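Local coordinates for K41043 (Homo sapiens, PDB 6KBR), which is probably derived from the Kazal-type serine protease inhibitor SPINK2 and binds a partner protein through its small disulfide-braced Kazal scaffold, at residues S35-E40 and C44-E49. Numbering follows the deposited sequence.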
loop_
_atom_site.group_PDB
_atom_site.type_symbol
_atom_site.label_atom_id
_atom_site.label_comp_id
_atom_site.label_asym_id
_atom_site.label_seq_id
_atom_site.Cartn_x
_atom_site.Cartn_y
_atom_site.Cartn_z
ATOM N N SER B 35 -16.956 4.291 15.325
ATOM C CA SER B 35 -15.994 3.458 14.648
ATOM C C SER B 35 -14.927 4.370 14.089
ATOM O O SER B 35 -15.225 5.429 13.521
ATOM C CB SER B 35 -16.655 2.703 13.494
ATOM O OG SER B 35 -17.399 1.596 13.946
ATOM N N THR B 36 -13.679 3.946 14.198
ATOM C CA THR B 36 -12.599 4.646 13.466
ATOM C C THR B 36 -12.579 4.001 12.051
ATOM O O THR B 36 -12.673 2.811 11.933
ATOM C CB THR B 36 -11.251 4.800 14.288
ATOM O OG1 THR B 36 -10.050 4.566 13.493
ATOM C CG2 THR B 36 -11.227 4.007 15.429
ATOM N N TYR B 37 -12.643 4.827 11.007
ATOM C CA TYR B 37 -12.507 4.381 9.632
ATOM C C TYR B 37 -11.063 4.586 9.170
ATOM O O TYR B 37 -10.492 5.621 9.456
ATOM C CB TYR B 37 -13.552 5.102 8.719
ATOM C CG TYR B 37 -14.908 4.562 9.060
ATOM C CD1 TYR B 37 -15.659 5.134 10.075
ATOM C CD2 TYR B 37 -15.388 3.385 8.455
ATOM C CE1 TYR B 37 -16.866 4.581 10.483
ATOM C CE2 TYR B 37 -16.588 2.816 8.838
ATOM C CZ TYR B 37 -17.342 3.426 9.875
ATOM O OH TYR B 37 -18.588 2.908 10.241
ATOM N N ALA B 38 -10.493 3.577 8.490
ATOM C CA ALA B 38 -9.098 3.644 7.986
ATOM C C ALA B 38 -8.790 4.911 7.142
ATOM O O ALA B 38 -7.701 5.432 7.160
ATOM C CB ALA B 38 -8.728 2.390 7.201
ATOM N N ASN B 39 -9.767 5.372 6.413
ATOM C CA ASN B 39 -9.678 6.616 5.710
ATOM C C ASN B 39 -11.068 7.109 5.360
ATOM O O ASN B 39 -12.028 6.386 5.544
ATOM C CB ASN B 39 -8.790 6.483 4.469
ATOM C CG ASN B 39 -9.136 5.276 3.619
ATOM O OD1 ASN B 39 -10.302 5.037 3.283
ATOM N ND2 ASN B 39 -8.119 4.536 3.225
ATOM N N GLU B 40 -11.169 8.330 4.884
ATOM C CA GLU B 40 -12.474 8.928 4.612
ATOM C C GLU B 40 -13.195 8.195 3.499
ATOM O O GLU B 40 -14.404 8.099 3.524
ATOM C CB GLU B 40 -12.360 10.422 4.252
ATOM C CG GLU B 40 -13.723 11.149 4.219
ATOM C CD GLU B 40 -13.552 12.700 4.323
ATOM O OE1 GLU B 40 -12.601 13.173 5.028
ATOM O OE2 GLU B 40 -14.388 13.401 3.698
ATOM N N CYS B 44 -17.010 6.630 3.598
ATOM C CA CYS B 44 -17.951 6.807 2.478
ATOM C C CYS B 44 -18.541 5.484 1.908
ATOM O O CYS B 44 -19.736 5.386 1.640
ATOM C CB CYS B 44 -17.306 7.651 1.358
ATOM S SG CYS B 44 -17.084 9.351 1.871
ATOM N N MET B 45 -17.692 4.460 1.754
ATOM C CA MET B 45 -18.165 3.145 1.416
ATOM C C MET B 45 -19.210 2.579 2.473
ATOM O O MET B 45 -20.263 2.088 2.126
ATOM C CB MET B 45 -16.954 2.224 1.199
ATOM C CG MET B 45 -16.373 2.361 -0.229
ATOM S SD MET B 45 -15.231 1.036 -0.716
ATOM C CE MET B 45 -16.425 -0.278 -0.988
ATOM N N LYS B 46 -18.904 2.673 3.742
ATOM C CA LYS B 46 -19.842 2.288 4.809
ATOM C C LYS B 46 -21.153 3.018 4.706
ATOM O O LYS B 46 -22.171 2.425 4.877
ATOM C CB LYS B 46 -19.252 2.519 6.210
ATOM C CG LYS B 46 -20.091 1.849 7.306
ATOM C CD LYS B 46 -19.981 0.314 7.307
ATOM C CE LYS B 46 -21.164 -0.300 8.036
ATOM N NZ LYS B 46 -22.138 -0.812 7.005
ATOM N N ILE B 47 -21.107 4.308 4.399
ATOM C CA ILE B 47 -22.338 5.116 4.237
ATOM C C ILE B 47 -23.189 4.455 3.168
ATOM O O ILE B 47 -24.402 4.204 3.367
ATOM C CB ILE B 47 -21.970 6.584 3.949
ATOM C CG1 ILE B 47 -21.422 7.227 5.254
ATOM C CG2 ILE B 47 -23.140 7.377 3.275
ATOM C CD1 ILE B 47 -21.012 8.650 5.106
ATOM N N ARG B 48 -22.526 4.129 2.055
ATOM C CA ARG B 48 -23.218 3.562 0.896
ATOM C C ARG B 48 -23.702 2.130 1.205
ATOM O O ARG B 48 -24.864 1.866 0.976
ATOM C CB ARG B 48 -22.361 3.619 -0.371
ATOM C CG ARG B 48 -23.161 3.236 -1.619
ATOM C CD ARG B 48 -22.446 3.556 -2.939
ATOM N NE ARG B 48 -23.207 3.018 -4.073
ATOM C CZ ARG B 48 -23.124 1.757 -4.538
ATOM N NH1 ARG B 48 -22.284 0.860 -3.985
ATOM N NH2 ARG B 48 -23.888 1.372 -5.587
ATOM N N GLU B 49 -22.857 1.255 1.747
ATOM C CA GLU B 49 -23.207 -0.130 2.161
ATOM C C GLU B 49 -24.352 -0.160 3.193
ATOM O O GLU B 49 -25.318 -0.899 3.025
ATOM C CB GLU B 49 -21.995 -0.903 2.780
ATOM C CG GLU B 49 -20.903 -1.384 1.803
ATOM C CD GLU B 49 -19.373 -1.274 2.285
ATOM O OE1 GLU B 49 -18.952 -0.904 3.482
ATOM O OE2 GLU B 49 -18.542 -1.541 1.388
#
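The strand-to-helix junction of the Kazal fold, in which an edge strand of a small antiparallel sheet leads into the single helix, is bridged here by two pairs, Y37 with K46 and E40 with C44. Y37 sends its ring from strand 36-37 against the methylene part of K46: CE2 of Y37 lies 3.8 Å from CB of K46, and the phenol OH of Y37 is 3.5 Å from CG of K46. The ring reaches the helix because its CG stands anti to the carbonyl carbon (chi1 -71°), and it meets the lysine obliquely; the hydroxyl itself hydrogen-bonds to OD2 of D33. At the helix start, the amide N of C44 donates to O of E40 over 3.0 Å, nearly straight at 172°, in the first turn after the N-cap residue N39. SG of C44, disulfide-bonded to C14, sits 3.4 Å from the same carbonyl O of E40. A leucine in place of Y37 would probably leave D33 without its phenol partner and the K46 methylenes less covered. The bond to D33 would fix the direction of the phenol, whose end makes van der Waals contact with the lysine methylenes while the amino end of K46 leads away.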